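Local coordinates for protein cytochrome P450 monooxygenase (Rhodococcus sp. ECU0066, PDB 6KBH) that probably oxygenates organic substrates at a heme, with electrons relayed to it through FMN and a [2Fe-2S] cluster within the same chain, at residues 511-516 with 520-525; 683-688 with 755-760. All coordinates share one frame; numbering follows the deposited sequence.

Contact 1: 511-516 with 520-525; sequences IDVDCG and RQYSLC. With FMN (flavin mononucleotide), chain B.
Val513 and Arg520 form a well-made hydrogen-bonded pair of this antiparallel hairpin: Val513 N gives to Arg520 O at 2.9 Å, and Arg520 N returns a bond to Val513 O. Tyr522 N adds a bond to Ile511 O at 3.2 Å. In the non-hydrogen-bonded pair between them, the side chains of Asp512 and Gln521 lie alongside each other, with Asp512 OD1 beside the Gln521 CG methylene; the carboxylate itself is held by a salt bridge to Arg567. On the other face, Val513 CG1 approaches Tyr522 CD2 at 3.7 Å, and Cys515 SG sits at the edge of the tyrosine ring, a sulfur-aromatic contact. At the Ile511 end, the Ile511 side chain crosses that of Leu524 at about a right angle, CD1 against CD2.

The second strand also carries FMN. Bent at chi2 (-82°), the Arg520 side chain turns its guanidinium edge to the phosphate, where NH2 bonds to FMN O1P at 2.7 Å; the NE bond to the same oxygen is doubtfully short. Gln521 O accepts from ribityl O2' at 3.0 Å, and Ser523 N gives to flavin N5 at 3.3 Å. Such phosphate, ribityl and N5 contacts suit the flavin-binding barrel of the ferredoxin-reductase family. Beside the hairpin, strand 560-567 continues the sheet next to 511-515, while helix 547-554 packs on Cys515 and Tyr522 and strand 533-536 meets Ile511 and Leu524.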
loop_
_atom_site.group_PDB
_atom_site.type_symbol
_atom_site.label_atom_id
_atom_site.label_comp_id
_atom_site.label_asym_id
_atom_site.label_seq_id
_atom_site.Cartn_x
_atom_site.Cartn_y
_atom_site.Cartn_z
ATOM N N ILE A 511 -7.968 18.717 7.133
ATOM C CA ILE A 511 -8.100 17.583 6.227
ATOM C C ILE A 511 -6.979 17.621 5.205
ATOM O O ILE A 511 -6.423 18.674 4.893
ATOM C CB ILE A 511 -9.432 17.533 5.461
ATOM C CG1 ILE A 511 -10.576 18.124 6.244
ATOM C CG2 ILE A 511 -9.832 16.110 5.231
ATOM C CD1 ILE A 511 -11.738 18.343 5.343
ATOM N N ASP A 512 -6.689 16.451 4.646
ATOM C CA ASP A 512 -5.698 16.305 3.589
ATOM C C ASP A 512 -6.429 16.175 2.258
ATOM O O ASP A 512 -7.086 15.163 1.995
ATOM C CB ASP A 512 -4.794 15.104 3.856
ATOM C CG ASP A 512 -4.110 15.185 5.206
ATOM O OD1 ASP A 512 -4.662 15.845 6.111
ATOM O OD2 ASP A 512 -3.014 14.607 5.359
ATOM N N VAL A 513 -6.315 17.206 1.426
ATOM C CA VAL A 513 -7.020 17.295 0.155
ATOM C C VAL A 513 -5.989 17.285 -0.965
ATOM O O VAL A 513 -5.007 18.034 -0.919
ATOM C CB VAL A 513 -7.898 18.558 0.091
ATOM C CG1 VAL A 513 -7.115 19.778 0.557
ATOM C CG2 VAL A 513 -8.434 18.762 -1.309
ATOM N N ASP A 514 -6.205 16.433 -1.966
ATOM C CA ASP A 514 -5.265 16.309 -3.077
ATOM C C ASP A 514 -5.386 17.513 -3.999
ATOM O O ASP A 514 -6.326 17.600 -4.790
ATOM C CB ASP A 514 -5.527 15.021 -3.851
ATOM C CG ASP A 514 -5.075 13.795 -3.102
ATOM O OD1 ASP A 514 -4.590 13.942 -1.961
ATOM O OD2 ASP A 514 -5.202 12.685 -3.659
ATOM N N CYS A 515 -4.419 18.429 -3.937
ATOM C CA CYS A 515 -4.443 19.616 -4.792
ATOM C C CYS A 515 -3.670 19.308 -6.071
ATOM O O CYS A 515 -2.503 19.667 -6.242
ATOM C CB CYS A 515 -3.874 20.821 -4.057
ATOM S SG CYS A 515 -4.530 21.026 -2.391
ATOM N N GLY A 516 -4.351 18.631 -6.988
ATOM C CA GLY A 516 -3.678 18.170 -8.190
ATOM C C GLY A 516 -2.789 16.987 -7.865
ATOM O O GLY A 516 -3.228 15.999 -7.263
ATOM N N ARG A 520 -2.273 18.730 0.333
ATOM C CA ARG A 520 -2.041 19.725 1.367
ATOM C C ARG A 520 -3.163 19.615 2.390
ATOM O O ARG A 520 -4.229 19.065 2.107
ATOM C CB ARG A 520 -1.986 21.149 0.789
ATOM C CG ARG A 520 -0.983 21.337 -0.343
ATOM C CD ARG A 520 0.428 21.550 0.183
ATOM N NE ARG A 520 1.351 21.929 -0.882
ATOM C CZ ARG A 520 2.210 21.096 -1.462
ATOM N NH1 ARG A 520 2.272 19.830 -1.078
ATOM N NH2 ARG A 520 3.011 21.532 -2.425
ATOM N N GLN A 521 -2.918 20.144 3.585
ATOM C CA GLN A 521 -3.921 20.176 4.639
ATOM C C GLN A 521 -4.366 21.606 4.899
ATOM O O GLN A 521 -3.552 22.531 4.888
ATOM C CB GLN A 521 -3.403 19.561 5.941
ATOM C CG GLN A 521 -2.673 18.255 5.760
ATOM C CD GLN A 521 -1.211 18.374 6.114
ATOM O OE1 GLN A 521 -0.857 18.531 7.283
ATOM N NE2 GLN A 521 -0.352 18.317 5.105
ATOM N N TYR A 522 -5.664 21.773 5.149
ATOM C CA TYR A 522 -6.250 23.074 5.442
ATOM C C TYR A 522 -7.273 22.917 6.559
ATOM O O TYR A 522 -8.150 22.054 6.469
ATOM C CB TYR A 522 -6.891 23.677 4.184
ATOM C CG TYR A 522 -5.923 23.810 3.021
ATOM C CD1 TYR A 522 -4.783 24.577 3.144
ATOM C CD2 TYR A 522 -6.140 23.160 1.809
ATOM C CE1 TYR A 522 -3.882 24.714 2.117
ATOM C CE2 TYR A 522 -5.226 23.294 0.755
ATOM C CZ TYR A 522 -4.097 24.077 0.929
ATOM O OH TYR A 522 -3.151 24.260 -0.053
ATOM N N SER A 523 -7.158 23.745 7.601
ATOM C CA SER A 523 -8.094 23.709 8.721
ATOM C C SER A 523 -9.537 23.870 8.242
ATOM O O SER A 523 -9.812 24.311 7.119
ATOM C CB SER A 523 -7.761 24.807 9.732
ATOM O OG SER A 523 -6.469 24.625 10.283
ATOM N N LEU A 524 -10.469 23.494 9.114
ATOM C CA LEU A 524 -11.896 23.547 8.813
ATOM C C LEU A 524 -12.550 24.672 9.596
ATOM O O LEU A 524 -12.630 24.621 10.829
ATOM C CB LEU A 524 -12.564 22.213 9.115
ATOM C CG LEU A 524 -11.989 21.180 8.165
ATOM C CD1 LEU A 524 -11.839 19.868 8.884
ATOM C CD2 LEU A 524 -12.905 21.091 6.977
ATOM N N CYS A 525 -13.038 25.668 8.860
ATOM C CA CYS A 525 -13.638 26.870 9.415
ATOM C C CYS A 525 -15.141 26.912 9.208
ATOM O O CYS A 525 -15.755 27.962 9.410
ATOM C CB CYS A 525 -12.987 28.097 8.790
ATOM S SG CYS A 525 -12.733 27.879 7.028
HETATM N N1 FMN B . -0.675 23.086 6.896
HETATM C C2 FMN B . -0.612 22.141 7.846
HETATM O O2 FMN B . 0.438 21.425 7.933
HETATM N N3 FMN B . -1.614 21.921 8.707
HETATM C C4 FMN B . -2.728 22.677 8.619
HETATM O O4 FMN B . -3.757 22.476 9.478
HETATM C C4A FMN B . -2.820 23.668 7.643
HETATM N N5 FMN B . -3.935 24.412 7.567
HETATM C C5A FMN B . -4.013 25.357 6.622
HETATM C C6 FMN B . -5.174 26.107 6.570
HETATM C C7 FMN B . -5.308 27.093 5.622
HETATM C C7M FMN B . -6.658 27.849 5.673
HETATM C C8 FMN B . -4.279 27.353 4.708
HETATM C C8M FMN B . -4.384 28.425 3.641
HETATM C C9 FMN B . -3.107 26.607 4.772
HETATM C C9A FMN B . -2.968 25.592 5.722
HETATM N N10 FMN B . -1.845 24.845 5.807
HETATM C C10 FMN B . -1.765 23.877 6.761
HETATM C "C1'" FMN B . -0.703 25.023 4.855
HETATM C "C2'" FMN B . -0.889 24.231 3.586
HETATM O "O2'" FMN B . -0.822 22.876 3.762
HETATM C "C3'" FMN B . 0.126 24.628 2.545
HETATM O "O3'" FMN B . 1.456 24.509 2.975
HETATM C "C4'" FMN B . -0.142 26.058 2.026
HETATM O "O4'" FMN B . -1.428 26.432 1.705
HETATM C "C5'" FMN B . 0.614 26.329 0.691
HETATM O "O5'" FMN B . 0.628 25.267 -0.295
HETATM P P FMN B . 1.676 25.347 -1.462
HETATM O O1P FMN B . 1.941 23.968 -2.009
HETATM O O2P FMN B . 1.167 26.196 -2.583
HETATM O O3P FMN B . 2.929 25.946 -0.904
#

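Contact 2: 683-688 with 755-760; sequences VEHFSS and RDLVLT. With FMN (flavin mononucleotide), chain B.
Strand 681-685, an outermost strand of the parallel nucleotide-binding-type sheet, here meets a loop of the 2Fe-2S ferredoxin domain through His685 and Leu757. The side chains cross at about a right angle, and one leucine methyl does most of the touching: Leu757 CD1 lies 3.9 Å from His685 CD2, approaching the imidazole obliquely. With CG anti to the carbonyl carbon (chi1 -53°), the imidazole turns its CD2 side to the leucine, while His685 ND1 is hydrogen-bonded to Glu663. No hydrogen bond joins the two segments.

The 683-688 segment also reaches FMN, much as the aromatic residue closing the reductase module does in relatives. Phe686 lays one ring face on the isoalloxazine, its CE2 3.2 Å from FMN C5A, and flavin N5 stands over that face, offset toward the rim. Glu684 OE2 comes to 3.1 Å from flavin O4. In the ferredoxin loop, Asp756 OD2 accepts from Leu759 N at 3.2 Å, the N-H arriving from above the carboxylate plane, an Asx motif; Thr760 takes the N-cap position before helix 761-766. A Leu757-Gly738 backbone bond and Ser688 OG bonded to Glu737 O tie both segments to the loop around the [2Fe-2S] cluster.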
loop_
_atom_site.group_PDB
_atom_site.type_symbol
_atom_site.label_atom_id
_atom_site.label_comp_id
_atom_site.label_asym_id
_atom_site.label_seq_id
_atom_site.Cartn_x
_atom_site.Cartn_y
_atom_site.Cartn_z
ATOM N N VAL A 683 0.493 25.716 19.698
ATOM C CA VAL A 683 0.676 26.295 18.378
ATOM C C VAL A 683 0.367 25.235 17.335
ATOM O O VAL A 683 0.516 24.035 17.579
ATOM C CB VAL A 683 2.111 26.829 18.179
ATOM C CG1 VAL A 683 2.255 28.198 18.816
ATOM C CG2 VAL A 683 3.105 25.853 18.770
ATOM N N GLU A 684 -0.083 25.685 16.170
ATOM C CA GLU A 684 -0.177 24.842 14.989
ATOM C C GLU A 684 0.592 25.512 13.860
ATOM O O GLU A 684 0.319 26.667 13.509
ATOM C CB GLU A 684 -1.634 24.596 14.573
ATOM C CG GLU A 684 -1.787 24.084 13.144
ATOM C CD GLU A 684 -2.932 23.096 12.979
ATOM O OE1 GLU A 684 -2.801 21.940 13.440
ATOM O OE2 GLU A 684 -3.956 23.467 12.369
ATOM N N HIS A 685 1.558 24.794 13.303
ATOM C CA HIS A 685 2.366 25.305 12.209
ATOM C C HIS A 685 1.720 24.959 10.874
ATOM O O HIS A 685 1.209 23.849 10.683
ATOM C CB HIS A 685 3.779 24.722 12.268
ATOM C CG HIS A 685 4.459 24.901 13.588
ATOM N ND1 HIS A 685 5.148 26.047 13.920
ATOM C CD2 HIS A 685 4.568 24.074 14.655
ATOM C CE1 HIS A 685 5.648 25.920 15.137
ATOM N NE2 HIS A 685 5.312 24.732 15.604
ATOM N N PHE A 686 1.733 25.926 9.959
ATOM C CA PHE A 686 1.319 25.707 8.578
ATOM C C PHE A 686 2.509 25.513 7.649
ATOM O O PHE A 686 2.321 25.215 6.465
ATOM C CB PHE A 686 0.461 26.875 8.083
ATOM C CG PHE A 686 -0.929 26.903 8.657
ATOM C CD1 PHE A 686 -1.269 26.119 9.749
ATOM C CD2 PHE A 686 -1.900 27.712 8.098
ATOM C CE1 PHE A 686 -2.547 26.144 10.266
ATOM C CE2 PHE A 686 -3.178 27.747 8.618
ATOM C CZ PHE A 686 -3.504 26.960 9.700
ATOM N N SER A 687 3.722 25.685 8.166
ATOM C CA SER A 687 4.963 25.500 7.435
ATOM C C SER A 687 5.896 24.677 8.309
ATOM O O SER A 687 5.662 24.500 9.508
ATOM C CB SER A 687 5.607 26.848 7.070
ATOM O OG SER A 687 4.647 27.750 6.546
ATOM N N SER A 688 6.929 24.173 7.687
ATOM C CA SER A 688 7.880 23.390 8.372
ATOM C C SER A 688 9.262 23.975 8.357
ATOM O O SER A 688 9.700 24.575 7.408
ATOM C CB SER A 688 7.954 21.993 7.808
ATOM O OG SER A 688 9.027 21.283 8.414
ATOM N N ARG A 755 11.729 14.572 15.874
ATOM C CA ARG A 755 11.951 15.791 15.101
ATOM C C ARG A 755 10.741 16.210 14.279
ATOM O O ARG A 755 10.889 16.989 13.332
ATOM C CB ARG A 755 13.137 15.634 14.176
ATOM C CG ARG A 755 14.389 15.515 14.945
ATOM C CD ARG A 755 15.558 15.408 14.081
ATOM N NE ARG A 755 16.718 15.225 14.925
ATOM C CZ ARG A 755 17.920 14.980 14.444
ATOM N NH1 ARG A 755 18.075 14.911 13.133
ATOM N NH2 ARG A 755 18.952 14.816 15.257
ATOM N N ASP A 756 9.562 15.710 14.605
ATOM C CA ASP A 756 8.346 16.156 13.961
ATOM C C ASP A 756 7.797 17.375 14.694
ATOM O O ASP A 756 8.335 17.822 15.710
ATOM C CB ASP A 756 7.315 15.039 13.955
ATOM C CG ASP A 756 7.064 14.492 15.342
ATOM O OD1 ASP A 756 8.040 14.337 16.102
ATOM O OD2 ASP A 756 5.894 14.238 15.684
ATOM N N LEU A 757 6.699 17.914 14.172
ATOM C CA LEU A 757 5.966 18.975 14.843
ATOM C C LEU A 757 4.525 18.569 15.136
ATOM O O LEU A 757 3.725 19.419 15.546
ATOM C CB LEU A 757 6.001 20.261 14.007
ATOM C CG LEU A 757 7.258 20.584 13.183
ATOM C CD1 LEU A 757 7.122 21.948 12.528
ATOM C CD2 LEU A 757 8.544 20.535 14.007
ATOM N N VAL A 758 4.174 17.296 14.947
ATOM C CA VAL A 758 2.785 16.875 15.101
ATOM C C VAL A 758 2.485 16.344 16.504
ATOM O O VAL A 758 1.393 16.586 17.035
ATOM C CB VAL A 758 2.422 15.837 14.018
ATOM C CG1 VAL A 758 3.479 14.757 13.917
ATOM C CG2 VAL A 758 1.059 15.213 14.292
ATOM N N LEU A 759 3.427 15.650 17.138
ATOM C CA LEU A 759 3.145 14.997 18.407
ATOM C C LEU A 759 3.404 15.933 19.581
ATOM O O LEU A 759 4.455 16.580 19.654
ATOM C CB LEU A 759 3.972 13.718 18.551
ATOM C CG LEU A 759 3.544 12.590 17.604
ATOM C CD1 LEU A 759 4.676 11.607 17.368
ATOM C CD2 LEU A 759 2.303 11.866 18.104
ATOM N N THR A 760 2.436 15.991 20.495
ATOM C CA THR A 760 2.559 16.773 21.717
ATOM C C THR A 760 3.786 16.336 22.509
ATOM O O THR A 760 4.228 15.189 22.420
ATOM C CB THR A 760 1.307 16.604 22.577
ATOM O OG1 THR A 760 1.454 15.446 23.409
ATOM C CG2 THR A 760 0.081 16.421 21.695
HETATM N N1 FMN B . -0.675 23.086 6.896
HETATM C C2 FMN B . -0.612 22.141 7.846
HETATM O O2 FMN B . 0.438 21.425 7.933
HETATM N N3 FMN B . -1.614 21.921 8.707
HETATM C C4 FMN B . -2.728 22.677 8.619
HETATM O O4 FMN B . -3.757 22.476 9.478
HETATM C C4A FMN B . -2.820 23.668 7.643
HETATM N N5 FMN B . -3.935 24.412 7.567
HETATM C C5A FMN B . -4.013 25.357 6.622
HETATM C C6 FMN B . -5.174 26.107 6.570
HETATM C C7 FMN B . -5.308 27.093 5.622
HETATM C C7M FMN B . -6.658 27.849 5.673
HETATM C C8 FMN B . -4.279 27.353 4.708
HETATM C C8M FMN B . -4.384 28.425 3.641
HETATM C C9 FMN B . -3.107 26.607 4.772
HETATM C C9A FMN B . -2.968 25.592 5.722
HETATM N N10 FMN B . -1.845 24.845 5.807
HETATM C C10 FMN B . -1.765 23.877 6.761
HETATM C "C1'" FMN B . -0.703 25.023 4.855
HETATM C "C2'" FMN B . -0.889 24.231 3.586
HETATM O "O2'" FMN B . -0.822 22.876 3.762
HETATM C "C3'" FMN B . 0.126 24.628 2.545
HETATM O "O3'" FMN B . 1.456 24.509 2.975
HETATM C "C4'" FMN B . -0.142 26.058 2.026
HETATM O "O4'" FMN B . -1.428 26.432 1.705
HETATM C "C5'" FMN B . 0.614 26.329 0.691
HETATM O "O5'" FMN B . 0.628 25.267 -0.295
HETATM P P FMN B . 1.676 25.347 -1.462
HETATM O O1P FMN B . 1.941 23.968 -2.009
HETATM O O2P FMN B . 1.167 26.196 -2.583
HETATM O O3P FMN B . 2.929 25.946 -0.904
#

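How the contacts relate
Contact 1 is buried within one hairpin of the flavin-binding barrel, whereas contact 2 is a small surface touch between two domains, 126 Å² against 389 Å². Backbone hydrogen bonds hold the first together; the second rests on van der Waals packing alone. The two share FMN: 520-525 grips the phosphate, ribityl chain and N5 by polar bonds, while 683-688 supplies an aromatic ring against the isoalloxazine. They meet where Ser523 OG packs 3.5 Å from Glu684 OE2 and near Phe686 CZ. Each also lies close to the iron-sulfur site, Gln521 touching Cys740 and the Leu757 side chain about 8 Å from the cluster, consistent with electron passage from flavin to cluster.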